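Local coordinates for Ara h 8 allergen isoform (Arachis hypogaea, PDB 6V8M), which belongs to the Bet v 1 (PR-10) family of plant defence proteins, binds 8-anilino-1-naphthalene sulfonate, and may take part in abscisic acid signalling, at residues G2-E7 against F119-D124; K70-D75 against D82-G87. One frame throughout, in Å; residues are numbered along the deposited sequence.

Interaction 1: G2-E7 against F119-D124; sequences GVHTFE and FHTKGD
His4 and Phe119 are partners in an antiparallel hydrogen-bonded pair, and their side chains leave the sheet on the same face. His4 CB sits 4.1 Å from Phe119 CB. From CB the His4 ring runs alongside the strand to Thr121. Its CG stands beside the backbone N (chi1 -43°), which carries the ring along the neighbouring strand. CD2 then rests 3.7 Å from Thr121 CG2, and the carbonyl oxygen of Phe119 lies near the ring plane at the edge. At the tip, His4 NE2 meets Thr121 OG1 at 3.2 Å in a hydrogen bond lying in the ring plane.

Strand 3-12 is an outermost strand of the curved antiparallel sheet of the Bet v 1 fold, and strand 110-121 is its neighbour. The long helix 129-152 packs on the sheet face that bears Phe119; its His132 meets the Phe6 ring. Leu127 touches His4, Phe6, Phe119 and Thr121 from a loop. Phe6 CE2 comes within 3.7 Å of Phe119 CD1. The two ring planes stand at 89°, in an oblique arrangement.

On the other face Val3 and His120 lie side by side. Val3 CG2 approaches His120 ND1 at 3.9 Å, while CG1 sits over one face of the imidazole.

Gly2 is the first modelled residue. Its N is held by three acceptors: Thr121 O at 3.0 Å, Thr121 OG1 at 3.1 Å and Gly123 O at 3.2 Å. Such a set would suit a charged amino terminus. Thr121 OG1 thus serves both Gly2 N and His4 NE2, while the backbone N of Thr121 bonds to Gly2 O.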
# COMPACT_ATOMS: atom_id res chain seq x y z
N GLY A 2 -10.46 -12.45 13.82
CA GLY A 2 -9.86 -11.41 14.68
C GLY A 2 -9.67 -10.13 13.90
O GLY A 2 -9.47 -10.19 12.68
N VAL A 3 -9.73 -9.00 14.57
CA VAL A 3 -9.51 -7.66 13.94
C VAL A 3 -8.35 -7.01 14.68
O VAL A 3 -8.46 -6.87 15.90
CB VAL A 3 -10.80 -6.82 13.99
CG1 VAL A 3 -10.62 -5.47 13.34
CG2 VAL A 3 -11.94 -7.58 13.30
N HIS A 4 -7.33 -6.57 13.95
CA HIS A 4 -6.04 -6.13 14.55
C HIS A 4 -5.64 -4.79 13.93
O HIS A 4 -5.29 -4.78 12.76
CB HIS A 4 -4.95 -7.19 14.38
CG HIS A 4 -5.40 -8.59 14.65
ND1 HIS A 4 -5.30 -9.17 15.89
CD2 HIS A 4 -5.98 -9.50 13.85
CE1 HIS A 4 -5.79 -10.40 15.83
NE2 HIS A 4 -6.22 -10.61 14.60
N THR A 5 -5.82 -3.70 14.67
CA THR A 5 -5.67 -2.32 14.14
C THR A 5 -4.42 -1.67 14.70
O THR A 5 -4.22 -1.67 15.93
CB THR A 5 -6.92 -1.46 14.39
OG1 THR A 5 -8.00 -2.15 13.78
CG2 THR A 5 -6.79 -0.08 13.81
N PHE A 6 -3.62 -1.10 13.80
CA PHE A 6 -2.33 -0.46 14.11
C PHE A 6 -2.36 0.94 13.52
O PHE A 6 -2.75 1.09 12.37
CB PHE A 6 -1.14 -1.26 13.56
CG PHE A 6 -1.06 -2.66 14.09
CD1 PHE A 6 -0.42 -2.94 15.28
CD2 PHE A 6 -1.68 -3.69 13.40
CE1 PHE A 6 -0.37 -4.24 15.75
CE2 PHE A 6 -1.65 -4.98 13.89
CZ PHE A 6 -1.00 -5.25 15.07
N GLU A 7 -2.00 1.94 14.33
CA GLU A 7 -1.95 3.35 13.85
C GLU A 7 -0.52 3.85 14.03
O GLU A 7 0.04 3.70 15.15
CB GLU A 7 -2.96 4.22 14.59
CG GLU A 7 -4.40 3.89 14.23
CD GLU A 7 -5.46 4.74 14.90
OE1 GLU A 7 -5.29 5.97 14.94
OE2 GLU A 7 -6.45 4.16 15.39
N PHE A 119 -5.80 -5.49 10.11
CA PHE A 119 -5.71 -6.91 9.70
C PHE A 119 -6.97 -7.63 10.18
O PHE A 119 -7.40 -7.46 11.31
CB PHE A 119 -4.49 -7.60 10.30
CG PHE A 119 -3.14 -7.07 9.89
CD1 PHE A 119 -2.65 -5.87 10.42
CD2 PHE A 119 -2.33 -7.79 9.03
CE1 PHE A 119 -1.39 -5.40 10.08
CE2 PHE A 119 -1.07 -7.32 8.71
CZ PHE A 119 -0.61 -6.12 9.21
N HIS A 120 -7.59 -8.39 9.27
CA HIS A 120 -8.72 -9.29 9.55
C HIS A 120 -8.23 -10.72 9.35
O HIS A 120 -7.84 -11.06 8.22
CB HIS A 120 -9.88 -8.97 8.61
CG HIS A 120 -10.46 -7.61 8.78
ND1 HIS A 120 -11.64 -7.40 9.41
CD2 HIS A 120 -10.00 -6.38 8.41
CE1 HIS A 120 -11.92 -6.10 9.42
NE2 HIS A 120 -10.92 -5.45 8.85
N THR A 121 -8.16 -11.48 10.44
CA THR A 121 -7.68 -12.87 10.41
C THR A 121 -8.86 -13.83 10.45
O THR A 121 -9.90 -13.51 11.08
CB THR A 121 -6.75 -13.13 11.60
OG1 THR A 121 -7.54 -12.83 12.74
CG2 THR A 121 -5.48 -12.31 11.51
N LYS A 122 -8.64 -15.03 9.92
CA LYS A 122 -9.58 -16.16 10.06
C LYS A 122 -9.41 -16.72 11.48
O LYS A 122 -8.29 -16.64 12.05
CB LYS A 122 -9.30 -17.22 8.99
CG LYS A 122 -9.35 -16.71 7.56
CD LYS A 122 -8.92 -17.73 6.54
CE LYS A 122 -9.04 -17.22 5.12
NZ LYS A 122 -8.01 -17.83 4.24
N GLY A 123 -10.47 -17.25 12.07
CA GLY A 123 -10.32 -17.85 13.41
C GLY A 123 -10.16 -16.78 14.49
O GLY A 123 -10.50 -15.62 14.23
N ASP A 124 -9.66 -17.16 15.66
CA ASP A 124 -9.68 -16.28 16.87
C ASP A 124 -8.30 -16.30 17.54
O ASP A 124 -8.25 -16.24 18.78
CB ASP A 124 -10.79 -16.70 17.84
CG ASP A 124 -12.06 -17.13 17.11
OD1 ASP A 124 -12.69 -16.28 16.45
OD2 ASP A 124 -12.36 -18.35 17.14

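Interaction 2: K70-D75 against D82-G87; sequences KIDAID and DYTISG. With 2AN (8-anilino-1-naphthalene sulfonate), chain F; 2AN (8-anilino-1-naphthalene sulfonate), chain E.
The Asp72 carboxylate reaches across the neighbouring strand and lies against Tyr83 and Thr84. Asp72 OD2 is 3.2 Å from Tyr83 C, the carbonyl carbon. The same Asp72 OD2 takes a hydrogen bond of 2.7 Å from Thr84 OG1. OD2 accepts through its syn lone pair, on the side of the other carboxylate oxygen. Asp72 is the first of the two residues of a classic beta bulge. The bulge interrupts the hairpin of strands 64-75 and 80-86, which belongs to the antiparallel sheet of the Bet v 1 fold.

In the bulge two residues, Asp72 and Ala73, stand opposite the single residue Asp82. Asp82 O accepts Asp72 N at 2.8 Å and Ala73 N at 3.1 Å. Both donors come from the same face of its carbonyl plane. The bond from Ala73 is the straighter, 165° at the hydrogen against 145°. Beyond the bulge, Asp82 N returns a bond to Ala73 O, and Ala73 CB lies in contact with Asp82 OD2. The other carboxylate oxygen, OD1, is bonded to Thr102 N, and Thr84 OG1 has a second partner in Ser99 OG.

Tyr83 leaves the opposite face of the sheet. Its CG stands between the backbone N and the carbonyl carbon (chi1 57°). The ring turns away from strand 64-75 and stacks with Phe100, while Tyr83 CB stays 3.4 Å from Lys70 O. Tyr83 and Ile85 belong to pockets seen to hold 8-anilino-1-naphthalene sulfonate. Ile85 CD1 touches naphthalene atom C6 of the chain E ligand at 3.6 Å. At the strand end a different copy, chain F, is bound. Ser86 OG lies near its phenyl ring, 3.6 Å from C15, and Gly87 CA is 3.0 Å from sulfonate oxygen O1.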
# COMPACT_ATOMS: atom_id res chain seq x y z
N LYS A 70 -8.35 -3.18 -3.61
CA LYS A 70 -9.53 -2.34 -3.93
C LYS A 70 -9.31 -0.93 -3.37
O LYS A 70 -8.93 -0.82 -2.20
CB LYS A 70 -10.78 -2.96 -3.32
CG LYS A 70 -12.07 -2.23 -3.64
CD LYS A 70 -13.19 -2.66 -2.74
CE LYS A 70 -14.56 -2.18 -3.17
NZ LYS A 70 -15.53 -2.33 -2.06
N ILE A 71 -9.56 0.10 -4.16
CA ILE A 71 -9.52 1.51 -3.68
C ILE A 71 -10.79 1.76 -2.87
O ILE A 71 -11.91 1.68 -3.42
CB ILE A 71 -9.38 2.52 -4.83
CG1 ILE A 71 -8.16 2.20 -5.68
CG2 ILE A 71 -9.32 3.93 -4.27
CD1 ILE A 71 -7.87 3.20 -6.77
N ASP A 72 -10.62 2.11 -1.60
CA ASP A 72 -11.75 2.47 -0.71
C ASP A 72 -12.00 3.98 -0.77
O ASP A 72 -13.20 4.41 -0.82
CB ASP A 72 -11.51 1.97 0.72
CG ASP A 72 -11.28 0.47 0.84
OD1 ASP A 72 -12.11 -0.30 0.32
OD2 ASP A 72 -10.28 0.08 1.47
N ALA A 73 -10.96 4.79 -0.82
CA ALA A 73 -11.09 6.25 -0.92
C ALA A 73 -9.84 6.82 -1.55
O ALA A 73 -8.74 6.29 -1.28
CB ALA A 73 -11.36 6.87 0.44
N ILE A 74 -10.00 7.86 -2.35
CA ILE A 74 -8.82 8.56 -2.92
C ILE A 74 -9.19 10.03 -3.11
O ILE A 74 -10.28 10.30 -3.66
CB ILE A 74 -8.33 7.88 -4.21
CG1 ILE A 74 -7.09 8.58 -4.76
CG2 ILE A 74 -9.43 7.76 -5.27
CD1 ILE A 74 -6.43 7.82 -5.90
N ASP A 75 -8.34 10.92 -2.61
CA ASP A 75 -8.60 12.38 -2.69
C ASP A 75 -7.27 13.12 -2.75
O ASP A 75 -6.55 13.13 -1.73
CB ASP A 75 -9.50 12.85 -1.54
CG ASP A 75 -9.94 14.30 -1.73
OD1 ASP A 75 -10.76 14.57 -2.61
OD2 ASP A 75 -9.35 15.16 -1.08
N ASP A 82 -6.96 5.25 0.71
CA ASP A 82 -7.43 4.12 1.54
C ASP A 82 -7.68 2.96 0.59
O ASP A 82 -8.36 3.19 -0.42
CB ASP A 82 -8.68 4.48 2.35
CG ASP A 82 -8.53 5.69 3.27
OD1 ASP A 82 -7.37 6.14 3.52
OD2 ASP A 82 -9.60 6.22 3.70
N TYR A 83 -7.17 1.78 0.91
CA TYR A 83 -7.22 0.61 0.02
C TYR A 83 -7.22 -0.64 0.87
O TYR A 83 -6.70 -0.65 2.02
CB TYR A 83 -6.06 0.61 -0.98
CG TYR A 83 -4.71 0.65 -0.32
CD1 TYR A 83 -4.15 1.85 0.08
CD2 TYR A 83 -3.94 -0.49 -0.22
CE1 TYR A 83 -2.89 1.89 0.66
CE2 TYR A 83 -2.67 -0.45 0.35
CZ TYR A 83 -2.15 0.74 0.81
OH TYR A 83 -0.89 0.83 1.37
N THR A 84 -7.72 -1.71 0.27
CA THR A 84 -7.82 -3.02 0.93
C THR A 84 -7.10 -4.04 0.08
O THR A 84 -7.36 -4.07 -1.14
CB THR A 84 -9.26 -3.41 1.23
OG1 THR A 84 -9.83 -2.49 2.15
CG2 THR A 84 -9.34 -4.78 1.84
N ILE A 85 -6.23 -4.82 0.70
CA ILE A 85 -5.59 -5.99 0.01
C ILE A 85 -6.36 -7.23 0.45
O ILE A 85 -6.53 -7.45 1.64
CB ILE A 85 -4.08 -6.05 0.32
CG1 ILE A 85 -3.40 -4.73 -0.03
CG2 ILE A 85 -3.45 -7.25 -0.38
CD1 ILE A 85 -1.93 -4.71 0.26
N SER A 86 -6.75 -8.08 -0.50
CA SER A 86 -7.52 -9.31 -0.19
C SER A 86 -7.39 -10.28 -1.35
O SER A 86 -7.28 -9.81 -2.51
CB SER A 86 -8.95 -8.97 0.03
OG SER A 86 -9.65 -10.10 0.52
N GLY A 87 -7.40 -11.57 -1.05
CA GLY A 87 -7.50 -12.59 -2.10
C GLY A 87 -6.22 -12.75 -2.87
O GLY A 87 -5.36 -11.82 -2.85
C1 2AN F . -10.41 -14.42 -4.18
C2 2AN F . -10.71 -13.76 -5.32
C3 2AN F . -10.03 -14.00 -6.52
C4 2AN F . -9.02 -14.90 -6.55
C5 2AN F . -8.64 -15.61 -5.39
C6 2AN F . -7.58 -16.54 -5.45
C7 2AN F . -7.18 -17.23 -4.37
C8 2AN F . -7.83 -17.04 -3.14
N 2AN F . -11.14 -14.07 -3.02
S 2AN F . -9.59 -16.06 -1.42
C9 2AN F . -8.87 -16.15 -3.02
C10 2AN F . -9.33 -15.39 -4.15
C11 2AN F . -11.75 -12.79 -2.89
C12 2AN F . -13.11 -12.61 -3.13
C13 2AN F . -13.69 -11.36 -3.04
C14 2AN F . -12.92 -10.26 -2.73
C15 2AN F . -11.57 -10.41 -2.51
C16 2AN F . -10.99 -11.66 -2.60
O1 2AN F . -9.48 -14.57 -0.94
O2 2AN F . -8.80 -16.88 -0.56
O3 2AN F . -10.99 -16.33 -1.54
C1 2AN E . 1.33 -7.94 -1.01
C2 2AN E . 1.14 -9.01 -0.18
C3 2AN E . 0.98 -8.85 1.19
C4 2AN E . 1.13 -7.62 1.74
C5 2AN E . 1.34 -6.48 0.93
C6 2AN E . 1.45 -5.21 1.54
C7 2AN E . 1.64 -4.11 0.81
C8 2AN E . 1.69 -4.17 -0.58
N 2AN E . 1.58 -8.13 -2.38
S 2AN E . 1.51 -5.25 -2.98
C9 2AN E . 1.64 -5.38 -1.22
C10 2AN E . 1.44 -6.60 -0.48
C11 2AN E . 1.89 -9.34 -3.05
C12 2AN E . 1.53 -9.40 -4.39
C13 2AN E . 1.75 -10.56 -5.11
C14 2AN E . 2.33 -11.66 -4.51
C15 2AN E . 2.69 -11.60 -3.18
C16 2AN E . 2.47 -10.45 -2.45
O1 2AN E . 0.39 -6.07 -3.35
O2 2AN E . 1.40 -3.87 -3.33
O3 2AN E . 2.76 -5.86 -3.64

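How the interactions relate
Both interactions pair antiparallel strands of one sheet, but they share no strand. Interaction 1 closes over more than a hundred residues and joins the first strand to the last, at the edge of the sheet. Interaction 2 is a local hairpin nearer the centre of the chain. The centres are about 17 Å apart, and the nearest atoms of the two interactions about 7 Å, so they do not touch. Interaction 1 is partly buried and mixes aromatic packing with a histidine-threonine bond. Interaction 2 is mainly a surface contact, with an aspartate-threonine bond beside a bulge. Ligand copies approach both: Phe119 in interaction 1, and Tyr83 and Ile85 through Gly87 in interaction 2.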